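Side-chain contacts in putative D-lactate dehydrogenase (Chlamydomonas reinhardtii, PDB 4ZGS), which binds NAD and is thought to reduce pyruvate to D-lactate during fermentation in the chloroplast of this green alga: residues A[159-163]-A[164-168]; A[255-258]-A[259-263]; A[271-274]-A[275-278]; A[319-322]-A[323-327]. All blocks are in the same frame, centred on the assembly; numbering follows the deposited sequence.

Interaction 1: A[159-163]-A[164-168]; sequences IRVRM and GNYSL
Arg160 and Asn165 run side by side, pointing the same way, past the end of helix 154-163, their guanidinium and amide planes only 21° apart. Asn165 ND2 lies over one face of the guanidinium, 3.7 Å from Arg160 NH1, while NH1 itself bonds to Ser169 O. With CG swung opposite the backbone N (chi1 178°), the asparagine places OD1 to accept Ser167 N, two residues on, at 2.9 Å, an Asx turn, and Ser167 OG, which arrives in the carbonyl plane on a lone pair. With an alanine here, both Ser167 donors would probably lose their shared acceptor and the chain leaving the helix would be freer to turn. Tyr166 crosses Val161 at about a right angle, the ring edge at CE1 meeting Val161 O at 3.2 Å. A Schellman motif ends the helix: Gly164, at the positive phi that glycine tolerates easily, gives a weak bond to Val161 O, and Asn165 N reaches Arg160 O at 2.7 Å. Backbone N-H groups thus satisfy the last carbonyls of the helix, the Asn165 side chain fixes the loop after it, and Tyr166 OH bonds across the subunit boundary to Arg322 of the second subunit.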
loop_
_atom_site.group_PDB
_atom_site.type_symbol
_atom_site.label_atom_id
_atom_site.label_comp_id
_atom_site.label_asym_id
_atom_site.label_seq_id
_atom_site.Cartn_x
_atom_site.Cartn_y
_atom_site.Cartn_z
ATOM N N ILE A 159 7.585 -0.156 -1.129
ATOM C CA ILE A 159 6.517 0.430 -0.300
ATOM C C ILE A 159 7.004 1.510 0.665
ATOM O O ILE A 159 6.400 2.587 0.802
ATOM C CB ILE A 159 5.784 -0.648 0.515
ATOM C CG1 ILE A 159 4.973 -1.541 -0.437
ATOM C CG2 ILE A 159 4.867 0.017 1.566
ATOM C CD1 ILE A 159 4.438 -2.815 0.182
ATOM N N ARG A 160 8.096 1.194 1.344
ATOM C CA ARG A 160 8.762 2.128 2.234
ATOM C C ARG A 160 9.204 3.356 1.483
ATOM O O ARG A 160 9.012 4.468 1.971
ATOM C CB ARG A 160 9.975 1.512 2.844
ATOM C CG ARG A 160 9.768 0.325 3.704
ATOM C CD ARG A 160 11.193 -0.151 3.941
ATOM N NE ARG A 160 11.310 -1.141 4.975
ATOM C CZ ARG A 160 12.292 -1.137 5.839
ATOM N NH1 ARG A 160 13.211 -0.162 5.804
ATOM N NH2 ARG A 160 12.326 -2.095 6.740
ATOM N N VAL A 161 9.855 3.159 0.328
ATOM C CA VAL A 161 10.301 4.312 -0.443
ATOM C C VAL A 161 9.102 5.169 -0.831
ATOM O O VAL A 161 9.202 6.399 -0.815
ATOM C CB VAL A 161 11.099 3.932 -1.726
ATOM C CG1 VAL A 161 11.439 5.214 -2.526
ATOM C CG2 VAL A 161 12.383 3.224 -1.355
ATOM N N ARG A 162 7.971 4.525 -1.151
ATOM C CA ARG A 162 6.742 5.250 -1.483
ATOM C C ARG A 162 6.171 6.042 -0.300
ATOM O O ARG A 162 5.676 7.162 -0.497
ATOM C CB ARG A 162 5.667 4.310 -2.028
ATOM C CG ARG A 162 5.991 3.798 -3.425
ATOM C CD ARG A 162 5.677 4.845 -4.495
ATOM N NE ARG A 162 4.330 5.428 -4.440
ATOM C CZ ARG A 162 3.267 4.950 -5.096
ATOM N NH1 ARG A 162 3.382 3.867 -5.855
ATOM N NH2 ARG A 162 2.079 5.550 -4.989
ATOM N N MET A 163 6.252 5.475 0.914
ATOM C CA MET A 163 5.844 6.185 2.133
ATOM C C MET A 163 6.843 7.261 2.522
ATOM O O MET A 163 6.487 8.211 3.215
ATOM C CB MET A 163 5.681 5.223 3.302
ATOM C CG MET A 163 4.730 4.068 3.058
ATOM S SD MET A 163 4.616 2.986 4.505
ATOM C CE MET A 163 6.289 3.090 5.152
ATOM N N GLY A 164 8.087 7.135 2.048
ATOM C CA GLY A 164 9.147 8.062 2.431
ATOM C C GLY A 164 10.030 7.533 3.543
ATOM O O GLY A 164 10.682 8.305 4.266
ATOM N N ASN A 165 10.025 6.220 3.734
ATOM C CA ASN A 165 11.040 5.586 4.582
ATOM C C ASN A 165 12.222 5.149 3.700
ATOM O O ASN A 165 12.107 4.208 2.892
ATOM C CB ASN A 165 10.443 4.393 5.335
ATOM C CG ASN A 165 11.445 3.681 6.185
ATOM O OD1 ASN A 165 12.610 4.068 6.245
ATOM N ND2 ASN A 165 11.005 2.629 6.862
ATOM N N TYR A 166 13.342 5.870 3.812
ATOM C CA TYR A 166 14.534 5.525 3.031
ATOM C C TYR A 166 15.605 4.787 3.855
ATOM O O TYR A 166 16.735 4.632 3.404
ATOM C CB TYR A 166 15.088 6.767 2.337
ATOM C CG TYR A 166 14.004 7.541 1.618
ATOM C CD1 TYR A 166 12.921 6.888 1.058
ATOM C CD2 TYR A 166 14.040 8.925 1.545
ATOM C CE1 TYR A 166 11.903 7.584 0.427
ATOM C CE2 TYR A 166 13.043 9.637 0.906
ATOM C CZ TYR A 166 11.966 8.958 0.345
ATOM O OH TYR A 166 10.941 9.656 -0.261
ATOM N N SER A 167 15.270 4.363 5.066
ATOM C CA SER A 167 16.225 3.623 5.900
ATOM C C SER A 167 16.508 2.194 5.390
ATOM O O SER A 167 15.718 1.632 4.599
ATOM C CB SER A 167 15.705 3.527 7.307
ATOM O OG SER A 167 14.681 2.566 7.311
ATOM N N LEU A 168 17.659 1.651 5.810
ATOM C CA LEU A 168 18.157 0.356 5.315
ATOM C C LEU A 168 17.693 -0.936 6.010
ATOM O O LEU A 168 17.512 -1.967 5.348
ATOM C CB LEU A 168 19.682 0.379 5.288
ATOM C CG LEU A 168 20.250 1.448 4.347
ATOM C CD1 LEU A 168 21.766 1.305 4.267
ATOM C CD2 LEU A 168 19.630 1.419 2.949
#

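Interaction 2: A[255-258]-A[259-263]; sequences QKMK and KGVML
Lys258 to Val261 make a type II beta turn, closed by a weak bond of 2.9 Å from Val261 N to Lys258 O, with an N-H...acceptor angle of 129°. Gly260 takes the third place of the turn, where phi is positive and a CB would crowd the preceding carbonyl oxygen. Met257 and Val261 each set out toward the other arm, and their side chains cross at about a right angle. The thioether bends at chi3 (81°), and this brings the terminal CE up to both branches of the valine, 3.4 Å from Val261 CG1 and 3.5 Å from Val261 CG2. A flexible methionine can adapt its end to the fork of a beta-branched neighbour, and valine in turn suits the extended backbone that leads into the strand. The turn delivers the chain into strand 261-265 of the parallel sheet of the Rossmann-type NAD-binding domain, where that strand lies between 234-237 and 286-291. Met257 also packs on Val235 of the former, and Val261 pairs by backbone with Gly287 of the latter. The two lysines of the turn behave differently from this apolar pair. Both have CG opposite the backbone N and send their chains outward, as suits exposed positions. Lys258 NZ forms a salt bridge with Asp233, just ahead of strand 234-237, whereas Lys259 packs on Gln285.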
loop_
_atom_site.group_PDB
_atom_site.type_symbol
_atom_site.label_atom_id
_atom_site.label_comp_id
_atom_site.label_asym_id
_atom_site.label_seq_id
_atom_site.Cartn_x
_atom_site.Cartn_y
_atom_site.Cartn_z
ATOM N N GLN A 255 10.897 -30.816 6.584
ATOM C CA GLN A 255 11.953 -30.966 7.588
ATOM C C GLN A 255 13.208 -31.602 6.997
ATOM O O GLN A 255 14.242 -31.622 7.653
ATOM C CB GLN A 255 11.469 -31.762 8.803
ATOM C CG GLN A 255 10.369 -31.040 9.575
ATOM C CD GLN A 255 10.741 -29.594 9.950
ATOM O OE1 GLN A 255 11.846 -29.328 10.431
ATOM N NE2 GLN A 255 9.819 -28.658 9.701
ATOM N N LYS A 256 13.105 -32.156 5.786
ATOM C CA LYS A 256 14.274 -32.677 5.069
ATOM C C LYS A 256 15.038 -31.571 4.348
ATOM O O LYS A 256 16.169 -31.775 3.921
ATOM C CB LYS A 256 13.881 -33.749 4.052
ATOM C CG LYS A 256 13.384 -35.047 4.662
ATOM C CD LYS A 256 13.194 -36.106 3.591
ATOM C CE LYS A 256 12.141 -35.673 2.588
ATOM N NZ LYS A 256 11.807 -36.751 1.616
ATOM N N MET A 257 14.422 -30.406 4.194
ATOM C CA MET A 257 15.070 -29.311 3.493
ATOM C C MET A 257 16.109 -28.626 4.356
ATOM O O MET A 257 16.282 -28.962 5.524
ATOM C CB MET A 257 14.042 -28.297 3.020
ATOM C CG MET A 257 13.083 -28.874 2.030
ATOM S SD MET A 257 11.702 -27.759 1.659
ATOM C CE MET A 257 12.484 -26.666 0.483
ATOM N N LYS A 258 16.790 -27.659 3.756
ATOM C CA LYS A 258 17.858 -26.913 4.407
ATOM C C LYS A 258 17.318 -25.637 5.053
ATOM O O LYS A 258 16.616 -24.845 4.400
ATOM C CB LYS A 258 18.943 -26.586 3.385
ATOM C CG LYS A 258 20.202 -26.023 3.977
ATOM C CD LYS A 258 21.293 -25.833 2.919
ATOM C CE LYS A 258 21.934 -24.486 3.120
ATOM N NZ LYS A 258 22.997 -24.213 2.147
ATOM N N LYS A 259 17.639 -25.437 6.331
ATOM C CA LYS A 259 17.084 -24.321 7.078
ATOM C C LYS A 259 17.325 -22.986 6.402
ATOM O O LYS A 259 18.453 -22.596 6.166
ATOM C CB LYS A 259 17.654 -24.281 8.501
ATOM C CG LYS A 259 17.105 -23.106 9.330
ATOM C CD LYS A 259 17.224 -23.348 10.831
ATOM C CE LYS A 259 16.498 -22.272 11.648
ATOM N NZ LYS A 259 16.679 -22.595 13.094
ATOM N N GLY A 260 16.247 -22.263 6.140
ATOM C CA GLY A 260 16.360 -20.968 5.506
ATOM C C GLY A 260 16.095 -21.055 4.023
ATOM O O GLY A 260 16.212 -20.055 3.314
ATOM N N VAL A 261 15.698 -22.243 3.563
ATOM C CA VAL A 261 15.465 -22.469 2.142
ATOM C C VAL A 261 14.402 -21.544 1.584
ATOM O O VAL A 261 13.422 -21.268 2.240
ATOM C CB VAL A 261 15.001 -23.896 1.844
ATOM C CG1 VAL A 261 13.646 -24.164 2.494
ATOM C CG2 VAL A 261 14.857 -24.044 0.351
ATOM N N MET A 262 14.632 -21.054 0.377
ATOM C CA MET A 262 13.639 -20.299 -0.394
ATOM C C MET A 262 12.915 -21.261 -1.317
ATOM O O MET A 262 13.554 -21.922 -2.139
ATOM C CB MET A 262 14.309 -19.188 -1.224
ATOM C CG MET A 262 13.406 -18.491 -2.241
ATOM S SD MET A 262 14.284 -17.069 -2.964
ATOM C CE MET A 262 14.780 -16.185 -1.489
ATOM N N LEU A 263 11.597 -21.348 -1.195
ATOM C CA LEU A 263 10.795 -22.249 -2.032
ATOM C C LEU A 263 10.032 -21.432 -3.051
ATOM O O LEU A 263 9.407 -20.459 -2.697
ATOM C CB LEU A 263 9.834 -23.067 -1.180
ATOM C CG LEU A 263 8.804 -23.925 -1.890
ATOM C CD1 LEU A 263 9.543 -24.871 -2.814
ATOM C CD2 LEU A 263 8.029 -24.698 -0.842
#

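Interaction 3: A[271-274]-A[275-278]; sequences LIDS and AALF
Asp273 and Ser274 meet Ala275, Ala276 and Leu277 in the tight turn that leads into helix 277-283, the helix of a beta-alpha-beta crossover joining the adjacent parallel strands 261-265 and 286-291 of the Rossmann-type domain. Backbone bonds set the turn. Ala276 N reaches Asp273 O at 2.9 Å, and Leu277 N reaches Ser274 O at 3.1 Å, nearly straight at its hydrogen (161°). One side-chain bond is added: Asp273, with CG opposite its backbone N (chi1 168°), brings OD1 to Ala275 N at 3.3 Å, a weak bond. A carboxylate suits a place beside the amides of a helix start, whose dipole would probably stabilise its negative charge. The small methyl of Ala275 leaves room for that carboxylate, its CB coming within 3.6 Å of Asp273 OD1. Apolar packing lies on another side of the turn. Ile272 and Leu277 cross at about a right angle, the CG2 branch of the isoleucine approaching both leucine methyls, nearest at 3.8 Å to Leu277 CD2. Both side chains also pack on strand 286-291, Ile272 on Leu291 and Leu277 on Leu289, so branched aliphatics suit this side. Farther along, the carbonyl that Leu277 N uses has an aromatic neighbour as well: Phe278 CE2 stands 3.5 Å from Ser274 O, which lies obliquely to the ring.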
loop_
_atom_site.group_PDB
_atom_site.type_symbol
_atom_site.label_atom_id
_atom_site.label_comp_id
_atom_site.label_asym_id
_atom_site.label_seq_id
_atom_site.Cartn_x
_atom_site.Cartn_y
_atom_site.Cartn_z
ATOM N N LEU A 271 1.056 -28.945 -5.542
ATOM C CA LEU A 271 2.387 -29.460 -5.198
ATOM C C LEU A 271 2.764 -29.178 -3.755
ATOM O O LEU A 271 3.665 -29.808 -3.214
ATOM C CB LEU A 271 3.453 -28.858 -6.104
ATOM C CG LEU A 271 3.261 -29.084 -7.601
ATOM C CD1 LEU A 271 4.298 -28.315 -8.366
ATOM C CD2 LEU A 271 3.360 -30.564 -7.896
ATOM N N ILE A 272 2.078 -28.212 -3.152
ATOM C CA ILE A 272 2.360 -27.765 -1.793
ATOM C C ILE A 272 1.178 -27.947 -0.874
ATOM O O ILE A 272 0.052 -27.627 -1.246
ATOM C CB ILE A 272 2.727 -26.281 -1.748
ATOM C CG1 ILE A 272 3.991 -25.991 -2.561
ATOM C CG2 ILE A 272 2.901 -25.823 -0.306
ATOM C CD1 ILE A 272 4.341 -24.523 -2.543
ATOM N N ASP A 273 1.415 -28.455 0.330
ATOM C CA ASP A 273 0.334 -28.522 1.306
ATOM C C ASP A 273 0.392 -27.255 2.141
ATOM O O ASP A 273 1.233 -27.113 3.020
ATOM C CB ASP A 273 0.464 -29.771 2.171
ATOM C CG ASP A 273 -0.452 -29.758 3.384
ATOM O OD1 ASP A 273 -1.447 -28.988 3.438
ATOM O OD2 ASP A 273 -0.174 -30.562 4.296
ATOM N N SER A 274 -0.542 -26.353 1.882
ATOM C CA SER A 274 -0.471 -24.993 2.392
ATOM C C SER A 274 -0.535 -24.959 3.913
ATOM O O SER A 274 0.063 -24.102 4.544
ATOM C CB SER A 274 -1.611 -24.158 1.819
ATOM O OG SER A 274 -1.642 -24.295 0.413
ATOM N N ALA A 275 -1.266 -25.886 4.508
ATOM C CA ALA A 275 -1.313 -25.926 5.964
ATOM C C ALA A 275 0.104 -26.008 6.568
ATOM O O ALA A 275 0.408 -25.351 7.567
ATOM C CB ALA A 275 -2.189 -27.093 6.444
ATOM N N ALA A 276 0.995 -26.744 5.917
ATOM C CA ALA A 276 2.315 -26.994 6.500
ATOM C C ALA A 276 3.234 -25.774 6.440
ATOM O O ALA A 276 4.234 -25.725 7.139
ATOM C CB ALA A 276 2.982 -28.173 5.805
ATOM N N LEU A 277 2.873 -24.765 5.658
ATOM C CA LEU A 277 3.789 -23.658 5.425
ATOM C C LEU A 277 4.042 -22.768 6.644
ATOM O O LEU A 277 5.165 -22.289 6.835
ATOM C CB LEU A 277 3.276 -22.782 4.278
ATOM C CG LEU A 277 3.299 -23.418 2.881
ATOM C CD1 LEU A 277 2.791 -22.456 1.815
ATOM C CD2 LEU A 277 4.672 -23.928 2.536
ATOM N N PHE A 278 3.006 -22.556 7.462
ATOM C CA PHE A 278 3.054 -21.578 8.556
ATOM C C PHE A 278 4.065 -21.964 9.636
ATOM O O PHE A 278 4.902 -21.145 10.026
ATOM C CB PHE A 278 1.657 -21.411 9.187
ATOM C CG PHE A 278 0.605 -21.001 8.193
ATOM C CD1 PHE A 278 0.446 -19.663 7.839
ATOM C CD2 PHE A 278 -0.173 -21.960 7.548
ATOM C CE1 PHE A 278 -0.479 -19.290 6.889
ATOM C CE2 PHE A 278 -1.109 -21.588 6.604
ATOM C CZ PHE A 278 -1.261 -20.251 6.275
#

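Interaction 4: A[319-322]-A[323-327]; sequences RQFR and TLLSY
Phe321 carries its CG opposite the backbone N (chi1 -177°), while Leu325 carries its own opposite the carbonyl carbon (chi1 -58°), and one helical turn apart these settings bring leucine over ring. Leu325 CG sits above the centre of the ring, and its CD1 makes a CH-pi contact, 4.0 Å from the Phe321 centroid and 30° off the normal. The same methyl touches a second partner: the bent chain of Arg322 folds back until NH1 is 3.3 Å from Leu325 CD1. The guanidinium spends its polar end on the second subunit, NH2 bonding to Arg162 O and NH1 to Tyr166 OH of that subunit. An alanine in place of Phe321 is likely to leave the Leu325 methyls without the aromatic face they rest on. The contact lies on the short helix 319-324 and the chain that leaves it, where a type I beta turn runs from Leu324 to Tyr327 on the way to the outer strand 330-332 of the NAD-binding domain. On another side of the helix Thr323 grips Arg319 O twice, from opposite faces of its carbonyl plane, through N at 2.9 Å and through OG1 at 2.8 Å. Threonine suits this place because its hydroxyl, carried on CB beside the backbone N, can make that second bond while CG2 packs on Phe278. Arg319 runs alongside Thr323, and both reach the fourth subunit, the arginine by salt bridges to Glu282 and Asp279 and the hydroxyl by a hydrogen bond to Thr323 OG1 of that subunit.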
loop_
_atom_site.group_PDB
_atom_site.type_symbol
_atom_site.label_atom_id
_atom_site.label_comp_id
_atom_site.label_asym_id
_atom_site.label_seq_id
_atom_site.Cartn_x
_atom_site.Cartn_y
_atom_site.Cartn_z
ATOM N N ARG A 319 -9.270 -17.989 4.716
ATOM C CA ARG A 319 -8.585 -17.403 5.850
ATOM C C ARG A 319 -7.112 -17.761 5.777
ATOM O O ARG A 319 -6.249 -16.935 6.070
ATOM C CB ARG A 319 -9.190 -17.836 7.187
ATOM C CG ARG A 319 -8.513 -17.124 8.356
ATOM C CD ARG A 319 -8.919 -17.753 9.683
ATOM N NE ARG A 319 -10.365 -17.711 9.861
ATOM C CZ ARG A 319 -10.998 -18.314 10.852
ATOM N NH1 ARG A 319 -10.302 -18.989 11.759
ATOM N NH2 ARG A 319 -12.316 -18.248 10.928
ATOM N N GLN A 320 -6.820 -18.997 5.397
ATOM C CA GLN A 320 -5.426 -19.409 5.386
ATOM C C GLN A 320 -4.608 -18.756 4.260
ATOM O O GLN A 320 -3.466 -18.361 4.509
ATOM C CB GLN A 320 -5.323 -20.934 5.382
ATOM C CG GLN A 320 -5.132 -21.624 4.076
ATOM C CD GLN A 320 -4.688 -23.061 4.294
ATOM O OE1 GLN A 320 -4.150 -23.393 5.353
ATOM N NE2 GLN A 320 -4.959 -23.928 3.326
ATOM N N PHE A 321 -5.185 -18.532 3.081
ATOM C CA PHE A 321 -4.489 -17.734 2.064
ATOM C C PHE A 321 -4.214 -16.288 2.545
ATOM O O PHE A 321 -3.086 -15.786 2.446
ATOM C CB PHE A 321 -5.289 -17.703 0.763
ATOM C CG PHE A 321 -4.606 -16.965 -0.374
ATOM C CD1 PHE A 321 -3.404 -17.423 -0.919
ATOM C CD2 PHE A 321 -5.177 -15.816 -0.910
ATOM C CE1 PHE A 321 -2.785 -16.757 -1.994
ATOM C CE2 PHE A 321 -4.550 -15.133 -1.970
ATOM C CZ PHE A 321 -3.348 -15.614 -2.511
ATOM N N ARG A 322 -5.231 -15.625 3.082
ATOM C CA ARG A 322 -5.067 -14.234 3.542
ATOM C C ARG A 322 -4.005 -14.135 4.660
ATOM O O ARG A 322 -3.223 -13.172 4.746
ATOM C CB ARG A 322 -6.428 -13.664 4.010
ATOM C CG ARG A 322 -7.537 -13.601 2.911
ATOM C CD ARG A 322 -7.071 -12.724 1.742
ATOM N NE ARG A 322 -6.917 -11.322 2.137
ATOM C CZ ARG A 322 -6.308 -10.387 1.404
ATOM N NH1 ARG A 322 -5.756 -10.684 0.225
ATOM N NH2 ARG A 322 -6.224 -9.149 1.868
ATOM N N THR A 323 -3.978 -15.153 5.505
ATOM C CA THR A 323 -2.977 -15.255 6.540
ATOM C C THR A 323 -1.581 -15.384 5.915
ATOM O O THR A 323 -0.638 -14.706 6.326
ATOM C CB THR A 323 -3.289 -16.458 7.465
ATOM O OG1 THR A 323 -4.520 -16.204 8.148
ATOM C CG2 THR A 323 -2.188 -16.688 8.500
ATOM N N LEU A 324 -1.467 -16.252 4.907
ATOM C CA LEU A 324 -0.198 -16.498 4.220
ATOM C C LEU A 324 0.422 -15.220 3.635
ATOM O O LEU A 324 1.642 -15.018 3.691
ATOM C CB LEU A 324 -0.404 -17.516 3.119
ATOM C CG LEU A 324 0.877 -17.914 2.440
ATOM C CD1 LEU A 324 1.875 -18.385 3.504
ATOM C CD2 LEU A 324 0.569 -18.997 1.437
ATOM N N LEU A 325 -0.443 -14.370 3.086
ATOM C CA LEU A 325 -0.081 -13.066 2.535
ATOM C C LEU A 325 0.427 -12.112 3.617
ATOM O O LEU A 325 0.923 -11.029 3.322
ATOM C CB LEU A 325 -1.287 -12.466 1.823
ATOM C CG LEU A 325 -1.842 -13.333 0.693
ATOM C CD1 LEU A 325 -3.126 -12.749 0.181
ATOM C CD2 LEU A 325 -0.810 -13.437 -0.464
ATOM N N SER A 326 0.243 -12.485 4.876
ATOM C CA SER A 326 0.671 -11.643 5.996
ATOM C C SER A 326 2.202 -11.622 6.247
ATOM O O SER A 326 2.740 -10.689 6.865
ATOM C CB SER A 326 -0.026 -12.088 7.263
ATOM O OG SER A 326 0.269 -11.163 8.257
ATOM N N TYR A 327 2.893 -12.661 5.797
ATOM C CA TYR A 327 4.305 -12.798 6.101
ATOM C C TYR A 327 5.186 -11.905 5.232
ATOM O O TYR A 327 4.930 -11.735 4.040
ATOM C CB TYR A 327 4.706 -14.256 5.970
ATOM C CG TYR A 327 4.059 -15.102 7.035
ATOM C CD1 TYR A 327 2.740 -15.495 6.923
ATOM C CD2 TYR A 327 4.775 -15.499 8.160
ATOM C CE1 TYR A 327 2.146 -16.269 7.904
ATOM C CE2 TYR A 327 4.187 -16.269 9.154
ATOM C CZ TYR A 327 2.877 -16.655 9.013
ATOM O OH TYR A 327 2.296 -17.436 9.982
#

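Interactions 2, 3 and 4 are joined by contacts within the Rossmann-type domain. Interaction 2 meets interaction 3 where Leu263 CD2 lies 4.1 Å from Ile272 CD1, and interaction 3 meets interaction 4 round the ring of Phe278, whose CZ is 3.4 Å from Gln320 O and whose CE1 is 3.5 Å from Thr323 CG2. Interaction 1 stands apart within the chain, its nearest atoms about 9 Å from those of interaction 4, yet interactions 1 and 4 of different subunits join at an interface, where the ring of Phe321 meets that of Tyr166 of the second subunit. None touches the cofactor: the side chains of Ile272 and Phe321 are about 12 and 13 Å from a bound NAD.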